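Local coordinates for protein acetylxylan esterase / glucomannan deacetylase (Cellvibrio japonicus, PDB 2W9X) that removes acetyl groups from plant cell wall polysaccharides, deacetylating xylan and, with a large preference, glucomannan, at residues L28-L37 against Y48-T59; S65-Q74 against T120-T129. One frame throughout, in Å; residues are numbered along the deposited sequence.

Overall arrangement
Both interactions lie in the N-terminal beta-sandwich of this two-domain esterase, on the same side of the chain's centre, with their own centres about 11 Å apart. Interaction 1 closes before interaction 2 opens, and strand 56-62 of the first is followed directly by strand 67-72 of the second. They share the five-stranded antiparallel sheet, where strand 47-50 neighbours strand 122-128; interaction 1 also reaches the other antiparallel sheet through the pairing of 31-33 with 56-62. A probable hydrogen bond from Tyr50 OH to Asp72 OD2 links them. Interaction 1 faces the catalytic SGNH-type domain, whereas interaction 2 is remote from the annotated sites.

Interaction 1 (L28-L37 against Y48-T59); sequences LPLHIGGRVL and YTYSWPAVYFET
Gly33 sets its CA over the face of the Tyr56 ring, 3.5 Å from the centroid, in a CH-pi contact. With chi1 at 59°, Tyr56 CG stands between its own backbone N and carbonyl carbon, which folds the ring back across the neighbouring strand; beyond it, the hydroxyl bonds to Asp191. His31 NE2 reaches the same aspartate, while His31 CD2 approaches Glu58 OE2 at 3.1 Å near the imidazole plane. That carboxylate is held by salt bridges to Arg110 and Arg141.

On the other face, Ile32 CG1 lies 3.9 Å from Phe57 CD1, and Ile32 CD1 continues to Tyr48 CE1. Leu30 and Tyr48 approach each other from opposite directions, and Leu30 CD2 lies 3.3 Å from Tyr48 OH. Val36 splits its branches: CG1, anti to the backbone N (chi1 163°), meets Tyr48 CB at 3.5 Å, while CG2 meets Val55 CG1.

At the turn end of the contact, the extended Arg35 runs beside Trp52, its guanidinium nearly perpendicular to the indole in an off-centre cation-pi contact, and NH1 bonds to Tyr219 O.

Paired to 56-59 through His31 and Gly33 and to 48-50 through Leu37, segment 28-37 bridges two antiparallel sheets, an arrangement characteristic of a beta-sandwich.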
loop_
_atom_site.group_PDB
_atom_site.type_symbol
_atom_site.label_atom_id
_atom_site.label_comp_id
_atom_site.label_asym_id
_atom_site.label_seq_id
_atom_site.Cartn_x
_atom_site.Cartn_y
_atom_site.Cartn_z
ATOM N N LEU B 28 -23.810 30.071 20.678
ATOM C CA LEU B 28 -22.985 29.111 21.423
ATOM C C LEU B 28 -21.624 28.877 20.751
ATOM O O LEU B 28 -21.498 29.068 19.539
ATOM C CB LEU B 28 -23.716 27.765 21.534
ATOM C CG LEU B 28 -24.755 27.559 22.637
ATOM C CD1 LEU B 28 -25.603 26.323 22.341
ATOM C CD2 LEU B 28 -24.085 27.454 24.009
ATOM N N PRO B 29 -20.594 28.493 21.539
ATOM C CA PRO B 29 -19.368 27.960 20.926
ATOM C C PRO B 29 -19.664 26.722 20.087
ATOM O O PRO B 29 -20.452 25.862 20.498
ATOM C CB PRO B 29 -18.484 27.583 22.126
ATOM C CG PRO B 29 -19.381 27.633 23.326
ATOM C CD PRO B 29 -20.485 28.590 23.007
ATOM N N LEU B 30 -19.032 26.648 18.918
ATOM C CA LEU B 30 -19.280 25.571 17.982
ATOM C C LEU B 30 -17.974 25.017 17.420
ATOM O O LEU B 30 -16.907 25.640 17.553
ATOM C CB LEU B 30 -20.243 26.042 16.874
ATOM C CG LEU B 30 -19.847 26.472 15.455
ATOM C CD1 LEU B 30 -21.053 27.130 14.811
ATOM C CD2 LEU B 30 -18.654 27.395 15.393
ATOM N N HIS B 31 -18.081 23.829 16.828
ATOM C CA HIS B 31 -16.990 23.131 16.162
ATOM C C HIS B 31 -17.392 22.910 14.707
ATOM O O HIS B 31 -18.541 22.567 14.426
ATOM C CB HIS B 31 -16.740 21.784 16.852
ATOM C CG HIS B 31 -15.839 20.860 16.087
ATOM N ND1 HIS B 31 -14.468 21.002 16.069
ATOM C CD2 HIS B 31 -16.113 19.782 15.320
ATOM C CE1 HIS B 31 -13.935 20.046 15.327
ATOM N NE2 HIS B 31 -14.914 19.294 14.856
ATOM N N ILE B 32 -16.447 23.118 13.795
ATOM C CA ILE B 32 -16.703 23.015 12.354
ATOM C C ILE B 32 -15.938 21.860 11.723
ATOM O O ILE B 32 -14.728 21.712 11.925
ATOM C CB ILE B 32 -16.319 24.316 11.594
ATOM C CG1 ILE B 32 -17.061 25.522 12.160
ATOM C CG2 ILE B 32 -16.580 24.160 10.088
ATOM C CD1 ILE B 32 -16.183 26.776 12.305
ATOM N N GLY B 33 -16.663 21.044 10.965
ATOM C CA GLY B 33 -16.047 20.087 10.066
ATOM C C GLY B 33 -16.159 20.532 8.619
ATOM O O GLY B 33 -17.210 20.999 8.177
ATOM N N GLY B 34 -15.062 20.394 7.880
ATOM C CA GLY B 34 -15.071 20.738 6.472
ATOM C C GLY B 34 -14.660 22.176 6.242
ATOM O O GLY B 34 -14.567 22.980 7.193
ATOM N N ARG B 35 -14.408 22.484 4.970
ATOM C CA ARG B 35 -13.926 23.788 4.548
ATOM C C ARG B 35 -15.045 24.807 4.635
ATOM O O ARG B 35 -16.095 24.647 4.020
ATOM C CB ARG B 35 -13.370 23.724 3.124
ATOM C CG ARG B 35 -12.050 23.010 3.028
ATOM C CD ARG B 35 -11.595 22.933 1.596
ATOM N NE ARG B 35 -10.248 22.387 1.495
ATOM C CZ ARG B 35 -9.592 22.230 0.351
ATOM N NH1 ARG B 35 -10.158 22.577 -0.802
ATOM N NH2 ARG B 35 -8.361 21.738 0.367
ATOM N N VAL B 36 -14.801 25.856 5.411
ATOM C CA VAL B 36 -15.793 26.881 5.677
ATOM C C VAL B 36 -15.091 28.232 5.674
ATOM O O VAL B 36 -14.025 28.388 6.278
ATOM C CB VAL B 36 -16.499 26.626 7.044
ATOM C CG1 VAL B 36 -17.206 27.856 7.527
ATOM C CG2 VAL B 36 -17.487 25.477 6.947
ATOM N N LEU B 37 -15.675 29.189 4.960
ATOM C CA LEU B 37 -15.244 30.572 5.005
ATOM C C LEU B 37 -15.942 31.222 6.206
ATOM O O LEU B 37 -17.168 31.409 6.193
ATOM C CB LEU B 37 -15.639 31.298 3.712
ATOM C CG LEU B 37 -14.793 32.444 3.124
ATOM C CD1 LEU B 37 -15.696 33.477 2.471
ATOM C CD2 LEU B 37 -13.834 33.111 4.123
ATOM N N TYR B 48 -20.817 31.418 8.476
ATOM C CA TYR B 48 -20.048 30.306 7.971
ATOM C C TYR B 48 -20.577 30.006 6.572
ATOM O O TYR B 48 -21.726 29.596 6.412
ATOM C CB TYR B 48 -20.207 29.097 8.905
ATOM C CG TYR B 48 -20.002 29.434 10.368
ATOM C CD1 TYR B 48 -18.721 29.468 10.932
ATOM C CD2 TYR B 48 -21.085 29.750 11.188
ATOM C CE1 TYR B 48 -18.530 29.796 12.287
ATOM C CE2 TYR B 48 -20.902 30.082 12.535
ATOM C CZ TYR B 48 -19.627 30.092 13.079
ATOM O OH TYR B 48 -19.453 30.428 14.412
ATOM N N THR B 49 -19.751 30.287 5.565
ATOM C CA THR B 49 -20.076 30.012 4.152
ATOM C C THR B 49 -19.318 28.763 3.669
ATOM O O THR B 49 -18.130 28.612 3.945
ATOM C CB THR B 49 -19.785 31.260 3.254
ATOM O OG1 THR B 49 -20.471 32.394 3.787
ATOM C CG2 THR B 49 -20.248 31.060 1.814
ATOM N N TYR B 50 -20.016 27.865 2.969
ATOM C CA TYR B 50 -19.448 26.571 2.536
ATOM C C TYR B 50 -19.955 26.148 1.152
ATOM O O TYR B 50 -21.006 26.600 0.710
ATOM C CB TYR B 50 -19.784 25.480 3.566
ATOM C CG TYR B 50 -21.191 25.618 4.062
ATOM C CD1 TYR B 50 -21.483 26.421 5.183
ATOM C CD2 TYR B 50 -22.250 25.016 3.372
ATOM C CE1 TYR B 50 -22.799 26.583 5.620
ATOM C CE2 TYR B 50 -23.557 25.170 3.793
ATOM C CZ TYR B 50 -23.827 25.957 4.913
ATOM O OH TYR B 50 -25.122 26.103 5.324
ATOM N N SER B 51 -19.214 25.269 0.473
ATOM C CA SER B 51 -19.676 24.699 -0.810
ATOM C C SER B 51 -19.215 23.260 -1.066
ATOM O O SER B 51 -19.897 22.501 -1.775
ATOM C CB SER B 51 -19.289 25.588 -1.991
ATOM O OG SER B 51 -17.894 25.786 -2.008
ATOM N N TRP B 52 -18.068 22.882 -0.495
ATOM C CA TRP B 52 -17.581 21.506 -0.600
ATOM C C TRP B 52 -18.570 20.572 0.129
ATOM O O TRP B 52 -19.279 21.011 1.042
ATOM C CB TRP B 52 -16.166 21.368 -0.029
ATOM C CG TRP B 52 -15.072 21.999 -0.863
ATOM C CD1 TRP B 52 -14.473 23.195 -0.632
ATOM C CD2 TRP B 52 -14.446 21.461 -2.050
ATOM N NE1 TRP B 52 -13.517 23.449 -1.593
ATOM C CE2 TRP B 52 -13.479 22.405 -2.476
ATOM C CE3 TRP B 52 -14.614 20.286 -2.796
ATOM C CZ2 TRP B 52 -12.670 22.207 -3.613
ATOM C CZ3 TRP B 52 -13.805 20.085 -3.934
ATOM C CH2 TRP B 52 -12.840 21.046 -4.324
ATOM N N PRO B 53 -18.646 19.292 -0.289
ATOM C CA PRO B 53 -19.669 18.429 0.323
ATOM C C PRO B 53 -19.445 18.135 1.820
ATOM O O PRO B 53 -18.335 18.322 2.330
ATOM C CB PRO B 53 -19.587 17.122 -0.487
ATOM C CG PRO B 53 -18.553 17.308 -1.548
ATOM C CD PRO B 53 -17.832 18.608 -1.311
ATOM N N ALA B 54 -20.508 17.687 2.501
ATOM C CA ALA B 54 -20.424 17.001 3.805
ATOM C C ALA B 54 -19.930 17.836 5.001
ATOM O O ALA B 54 -19.513 17.279 6.030
ATOM C CB ALA B 54 -19.618 15.686 3.676
ATOM N N VAL B 55 -19.988 19.161 4.854
ATOM C CA VAL B 55 -19.678 20.110 5.912
ATOM C C VAL B 55 -20.586 19.847 7.128
ATOM O O VAL B 55 -21.725 19.393 6.970
ATOM C CB VAL B 55 -19.812 21.584 5.377
ATOM C CG1 VAL B 55 -19.925 22.581 6.491
ATOM C CG2 VAL B 55 -18.629 21.928 4.479
ATOM N N TYR B 56 -20.061 20.080 8.332
ATOM C CA TYR B 56 -20.859 19.927 9.558
ATOM C C TYR B 56 -20.501 20.921 10.661
ATOM O O TYR B 56 -19.379 21.445 10.708
ATOM C CB TYR B 56 -20.814 18.483 10.096
ATOM C CG TYR B 56 -19.437 17.950 10.434
ATOM C CD1 TYR B 56 -18.916 18.080 11.725
ATOM C CD2 TYR B 56 -18.665 17.295 9.465
ATOM C CE1 TYR B 56 -17.653 17.584 12.043
ATOM C CE2 TYR B 56 -17.401 16.794 9.772
ATOM C CZ TYR B 56 -16.900 16.937 11.062
ATOM O OH TYR B 56 -15.659 16.437 11.376
ATOM N N PHE B 57 -21.472 21.163 11.540
ATOM C CA PHE B 57 -21.329 22.053 12.698
ATOM C C PHE B 57 -21.844 21.342 13.952
ATOM O O PHE B 57 -22.926 20.724 13.927
ATOM C CB PHE B 57 -22.118 23.349 12.483
ATOM C CG PHE B 57 -21.769 24.073 11.211
ATOM C CD1 PHE B 57 -20.779 25.063 11.205
ATOM C CD2 PHE B 57 -22.434 23.786 10.025
ATOM C CE1 PHE B 57 -20.455 25.731 10.033
ATOM C CE2 PHE B 57 -22.110 24.456 8.843
ATOM C CZ PHE B 57 -21.123 25.427 8.848
ATOM N N GLU B 58 -21.066 21.414 15.033
ATOM C CA GLU B 58 -21.419 20.750 16.286
ATOM C C GLU B 58 -21.444 21.729 17.443
ATOM O O GLU B 58 -20.667 22.696 17.469
ATOM C CB GLU B 58 -20.462 19.606 16.609
ATOM C CG GLU B 58 -20.651 18.383 15.717
ATOM C CD GLU B 58 -19.545 17.374 15.874
ATOM O OE1 GLU B 58 -19.849 16.250 16.308
ATOM O OE2 GLU B 58 -18.371 17.695 15.572
ATOM N N THR B 59 -22.349 21.473 18.388
ATOM C CA THR B 59 -22.388 22.215 19.653
ATOM C C THR B 59 -22.891 21.357 20.824
ATOM O O THR B 59 -23.440 20.265 20.617
ATOM C CB THR B 59 -23.177 23.542 19.539
ATOM O OG1 THR B 59 -22.832 24.377 20.643
ATOM C CG2 THR B 59 -24.688 23.319 19.534
HETATM O O HOH W 1 -16.646 25.044 1.675
HETATM O O HOH W 2 -19.077 33.598 5.821
#

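Interaction 2 (S65-Q74 against T120-T129); sequences SLTLKFDDDQ and TSGRFLGFYT
Lys69 lays its aliphatic chain over the ring of Tyr128. Its CB starts against Leu125 CB, 3.5 Å away, and CG, placed beside the backbone N by a chi1 of -69°, moves on to Tyr128 CD2 at 3.9 Å. The next carbon, CD, sits over the ring face toward its rim and makes a CH-pi contact 3.9 Å from the centroid. Bends at chi3 and chi4 then turn the chain, and NZ finishes in a salt bridge with Asp96; its cation-pi attraction to Tyr128 is long and at most weak.

The close approach of Lys69 to Leu125 occurs at a beta bulge in the antiparallel pairing of 67-72 with 122-128, within the five-stranded sheet of the N-terminal beta-sandwich. Leu68 pairs with Phe127 but Phe70 with Phe124, so 122-128 holds an extra residue. Lys69 N bonds to Gly126 O and Lys69 O receives Leu125 N, spanning the irregularity.

Toward the interior of the sandwich, Leu68 runs alongside Phe127, CD1 to CD1 at 3.8 Å, and its CG meets the edge of the Phe124 ring. Phe70 and Phe124 pair obliquely, their planes 58° apart.

On the face that carries Thr67 and Tyr128, Arg123 bends at chi3 and brings a face of its guanidinium over Asp71. The two planar groups stand 80° apart, and the salt bridge runs from NH2 to Asp71 OD2 at 2.7 Å. Farther along, Asp72 OD1 accepts from Gln74 N in an Asx turn, and Thr120 OG1 donates to Gln74 OE1 from above the amide carbonyl plane, 2.7 Å away.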
loop_
_atom_site.group_PDB
_atom_site.type_symbol
_atom_site.label_atom_id
_atom_site.label_comp_id
_atom_site.label_asym_id
_atom_site.label_seq_id
_atom_site.Cartn_x
_atom_site.Cartn_y
_atom_site.Cartn_z
ATOM N N SER B 65 -33.542 24.938 25.126
ATOM C CA SER B 65 -33.911 25.621 23.882
ATOM C C SER B 65 -32.728 25.786 22.936
ATOM O O SER B 65 -31.586 25.922 23.377
ATOM C CB SER B 65 -34.528 26.987 24.173
ATOM O OG SER B 65 -35.790 26.841 24.829
ATOM N N LEU B 66 -33.018 25.768 21.634
ATOM C CA LEU B 66 -32.003 25.957 20.597
ATOM C C LEU B 66 -32.619 26.473 19.294
ATOM O O LEU B 66 -33.675 26.010 18.863
ATOM C CB LEU B 66 -31.240 24.645 20.344
ATOM C CG LEU B 66 -29.942 24.646 19.528
ATOM C CD1 LEU B 66 -28.813 25.395 20.252
ATOM C CD2 LEU B 66 -29.528 23.223 19.221
ATOM N N THR B 67 -31.951 27.442 18.681
ATOM C CA THR B 67 -32.326 27.921 17.359
ATOM C C THR B 67 -31.110 27.851 16.441
ATOM O O THR B 67 -29.984 28.196 16.831
ATOM C CB THR B 67 -32.885 29.367 17.403
ATOM O OG1 THR B 67 -34.120 29.381 18.129
ATOM C CG2 THR B 67 -33.141 29.920 16.000
ATOM N N LEU B 68 -31.351 27.386 15.224
ATOM C CA LEU B 68 -30.358 27.411 14.174
ATOM C C LEU B 68 -30.713 28.545 13.224
ATOM O O LEU B 68 -31.833 28.602 12.716
ATOM C CB LEU B 68 -30.351 26.075 13.425
ATOM C CG LEU B 68 -29.574 24.869 13.956
ATOM C CD1 LEU B 68 -30.127 24.313 15.264
ATOM C CD2 LEU B 68 -29.607 23.784 12.894
ATOM N N LYS B 69 -29.770 29.462 13.011
ATOM C CA LYS B 69 -29.947 30.531 12.040
ATOM C C LYS B 69 -29.337 30.104 10.719
ATOM O O LYS B 69 -28.136 29.829 10.639
ATOM C CB LYS B 69 -29.284 31.825 12.514
ATOM C CG LYS B 69 -29.939 32.507 13.696
ATOM C CD LYS B 69 -29.325 33.882 13.907
ATOM C CE LYS B 69 -30.040 34.985 13.110
ATOM N NZ LYS B 69 -31.243 35.520 13.816
ATOM N N PHE B 70 -30.170 30.066 9.686
ATOM C CA PHE B 70 -29.749 29.649 8.348
ATOM C C PHE B 70 -29.750 30.815 7.368
ATOM O O PHE B 70 -30.544 31.741 7.503
ATOM C CB PHE B 70 -30.726 28.612 7.791
ATOM C CG PHE B 70 -30.531 27.221 8.311
ATOM C CD1 PHE B 70 -29.469 26.430 7.860
ATOM C CD2 PHE B 70 -31.455 26.665 9.196
ATOM C CE1 PHE B 70 -29.314 25.127 8.321
ATOM C CE2 PHE B 70 -31.309 25.360 9.662
ATOM C CZ PHE B 70 -30.242 24.590 9.226
ATOM N N ASP B 71 -28.860 30.754 6.383
ATOM C CA ASP B 71 -29.022 31.483 5.123
ATOM C C ASP B 71 -28.594 30.536 4.009
ATOM O O ASP B 71 -27.492 30.655 3.447
ATOM C CB ASP B 71 -28.222 32.791 5.091
ATOM C CG ASP B 71 -28.614 33.696 3.913
ATOM O OD1 ASP B 71 -29.700 33.506 3.327
ATOM O OD2 ASP B 71 -27.838 34.608 3.565
ATOM N N ASP B 72 -29.461 29.565 3.724
ATOM C CA ASP B 72 -29.135 28.488 2.803
ATOM C C ASP B 72 -30.392 27.897 2.141
ATOM O O ASP B 72 -31.129 27.115 2.760
ATOM C CB ASP B 72 -28.353 27.401 3.556
ATOM C CG ASP B 72 -27.702 26.381 2.628
ATOM O OD1 ASP B 72 -28.181 26.176 1.493
ATOM O OD2 ASP B 72 -26.691 25.781 3.050
ATOM N N ASP B 73 -30.632 28.285 0.888
ATOM C CA ASP B 73 -31.695 27.680 0.082
ATOM C C ASP B 73 -31.125 26.721 -0.974
ATOM O O ASP B 73 -31.778 26.423 -1.974
ATOM C CB ASP B 73 -32.567 28.766 -0.580
ATOM C CG ASP B 73 -31.834 29.527 -1.687
ATOM O OD1 ASP B 73 -30.590 29.425 -1.785
ATOM O OD2 ASP B 73 -32.512 30.241 -2.463
ATOM N N GLN B 74 -29.903 26.247 -0.742
ATOM C CA GLN B 74 -29.193 25.422 -1.717
ATOM C C GLN B 74 -29.071 23.968 -1.283
ATOM O O GLN B 74 -29.002 23.087 -2.118
ATOM C CB GLN B 74 -27.789 25.990 -1.969
ATOM C CG GLN B 74 -27.769 27.352 -2.668
ATOM C CD GLN B 74 -28.354 27.280 -4.056
ATOM O OE1 GLN B 74 -27.912 26.493 -4.885
ATOM N NE2 GLN B 74 -29.360 28.098 -4.317
ATOM N N THR B 120 -22.768 26.908 -6.487
ATOM C CA THR B 120 -23.290 27.861 -5.488
ATOM C C THR B 120 -22.711 27.609 -4.088
ATOM O O THR B 120 -21.974 26.639 -3.868
ATOM C CB THR B 120 -24.830 27.798 -5.376
ATOM O OG1 THR B 120 -25.205 26.519 -4.865
ATOM C CG2 THR B 120 -25.522 28.040 -6.724
ATOM N N SER B 121 -23.061 28.474 -3.142
ATOM C CA SER B 121 -22.686 28.261 -1.749
ATOM C C SER B 121 -23.871 28.466 -0.816
ATOM O O SER B 121 -24.928 28.921 -1.239
ATOM C CB SER B 121 -21.507 29.158 -1.359
ATOM O OG SER B 121 -21.841 30.527 -1.475
ATOM N N GLY B 122 -23.696 28.101 0.450
ATOM C CA GLY B 122 -24.732 28.291 1.473
ATOM C C GLY B 122 -24.130 28.886 2.730
ATOM O O GLY B 122 -22.921 28.794 2.941
ATOM N N ARG B 123 -24.961 29.504 3.566
ATOM C CA ARG B 123 -24.475 30.053 4.823
ATOM C C ARG B 123 -25.218 29.508 6.044
ATOM O O ARG B 123 -26.448 29.372 6.042
ATOM C CB ARG B 123 -24.524 31.588 4.810
ATOM C CG ARG B 123 -24.080 32.230 3.489
ATOM C CD ARG B 123 -23.615 33.668 3.664
ATOM N NE ARG B 123 -24.713 34.599 3.913
ATOM C CZ ARG B 123 -25.133 34.956 5.126
ATOM N NH1 ARG B 123 -24.553 34.434 6.196
ATOM N NH2 ARG B 123 -26.134 35.826 5.279
ATOM N N PHE B 124 -24.446 29.188 7.081
ATOM C CA PHE B 124 -24.978 28.892 8.406
ATOM C C PHE B 124 -24.572 30.033 9.331
ATOM O O PHE B 124 -23.407 30.453 9.332
ATOM C CB PHE B 124 -24.436 27.555 8.914
ATOM C CG PHE B 124 -24.912 27.171 10.292
ATOM C CD1 PHE B 124 -26.272 27.044 10.572
ATOM C CD2 PHE B 124 -23.992 26.881 11.298
ATOM C CE1 PHE B 124 -26.705 26.669 11.845
ATOM C CE2 PHE B 124 -24.419 26.492 12.573
ATOM C CZ PHE B 124 -25.773 26.382 12.840
ATOM N N LEU B 125 -25.535 30.524 10.110
ATOM C CA LEU B 125 -25.325 31.675 10.984
ATOM C C LEU B 125 -25.254 31.343 12.484
ATOM O O LEU B 125 -25.275 32.254 13.316
ATOM C CB LEU B 125 -26.396 32.748 10.725
ATOM C CG LEU B 125 -26.453 33.418 9.350
ATOM C CD1 LEU B 125 -27.459 34.562 9.347
ATOM C CD2 LEU B 125 -25.099 33.947 8.996
ATOM N N GLY B 126 -25.191 30.057 12.833
ATOM C CA GLY B 126 -24.926 29.664 14.222
ATOM C C GLY B 126 -26.041 29.025 15.034
ATOM O O GLY B 126 -27.201 28.958 14.598
ATOM N N PHE B 127 -25.650 28.556 16.228
ATOM C CA PHE B 127 -26.540 27.954 17.225
ATOM C C PHE B 127 -26.867 28.963 18.330
ATOM O O PHE B 127 -25.979 29.332 19.110
ATOM C CB PHE B 127 -25.866 26.738 17.876
ATOM C CG PHE B 127 -25.543 25.614 16.923
ATOM C CD1 PHE B 127 -26.533 24.727 16.507
ATOM C CD2 PHE B 127 -24.238 25.419 16.476
ATOM C CE1 PHE B 127 -26.236 23.679 15.636
ATOM C CE2 PHE B 127 -23.931 24.372 15.606
ATOM C CZ PHE B 127 -24.933 23.497 15.187
ATOM N N TYR B 128 -28.139 29.367 18.415
ATOM C CA TYR B 128 -28.586 30.406 19.351
ATOM C C TYR B 128 -29.449 29.859 20.496
ATOM O O TYR B 128 -30.228 28.910 20.297
ATOM C CB TYR B 128 -29.308 31.533 18.595
ATOM C CG TYR B 128 -28.348 32.465 17.883
ATOM C CD1 TYR B 128 -28.194 33.780 18.302
ATOM C CD2 TYR B 128 -27.573 32.018 16.807
ATOM C CE1 TYR B 128 -27.301 34.641 17.662
ATOM C CE2 TYR B 128 -26.671 32.870 16.161
ATOM C CZ TYR B 128 -26.544 34.178 16.592
ATOM O OH TYR B 128 -25.658 35.027 15.961
ATOM N N THR B 129 -29.296 30.459 21.689
ATOM C CA THR B 129 -29.955 29.961 22.901
ATOM C C THR B 129 -30.464 31.090 23.804
ATOM O O THR B 129 -30.398 32.277 23.457
ATOM C CB THR B 129 -28.995 29.086 23.760
ATOM O OG1 THR B 129 -27.954 28.525 22.922
ATOM C CG2 THR B 129 -29.764 27.946 24.455
#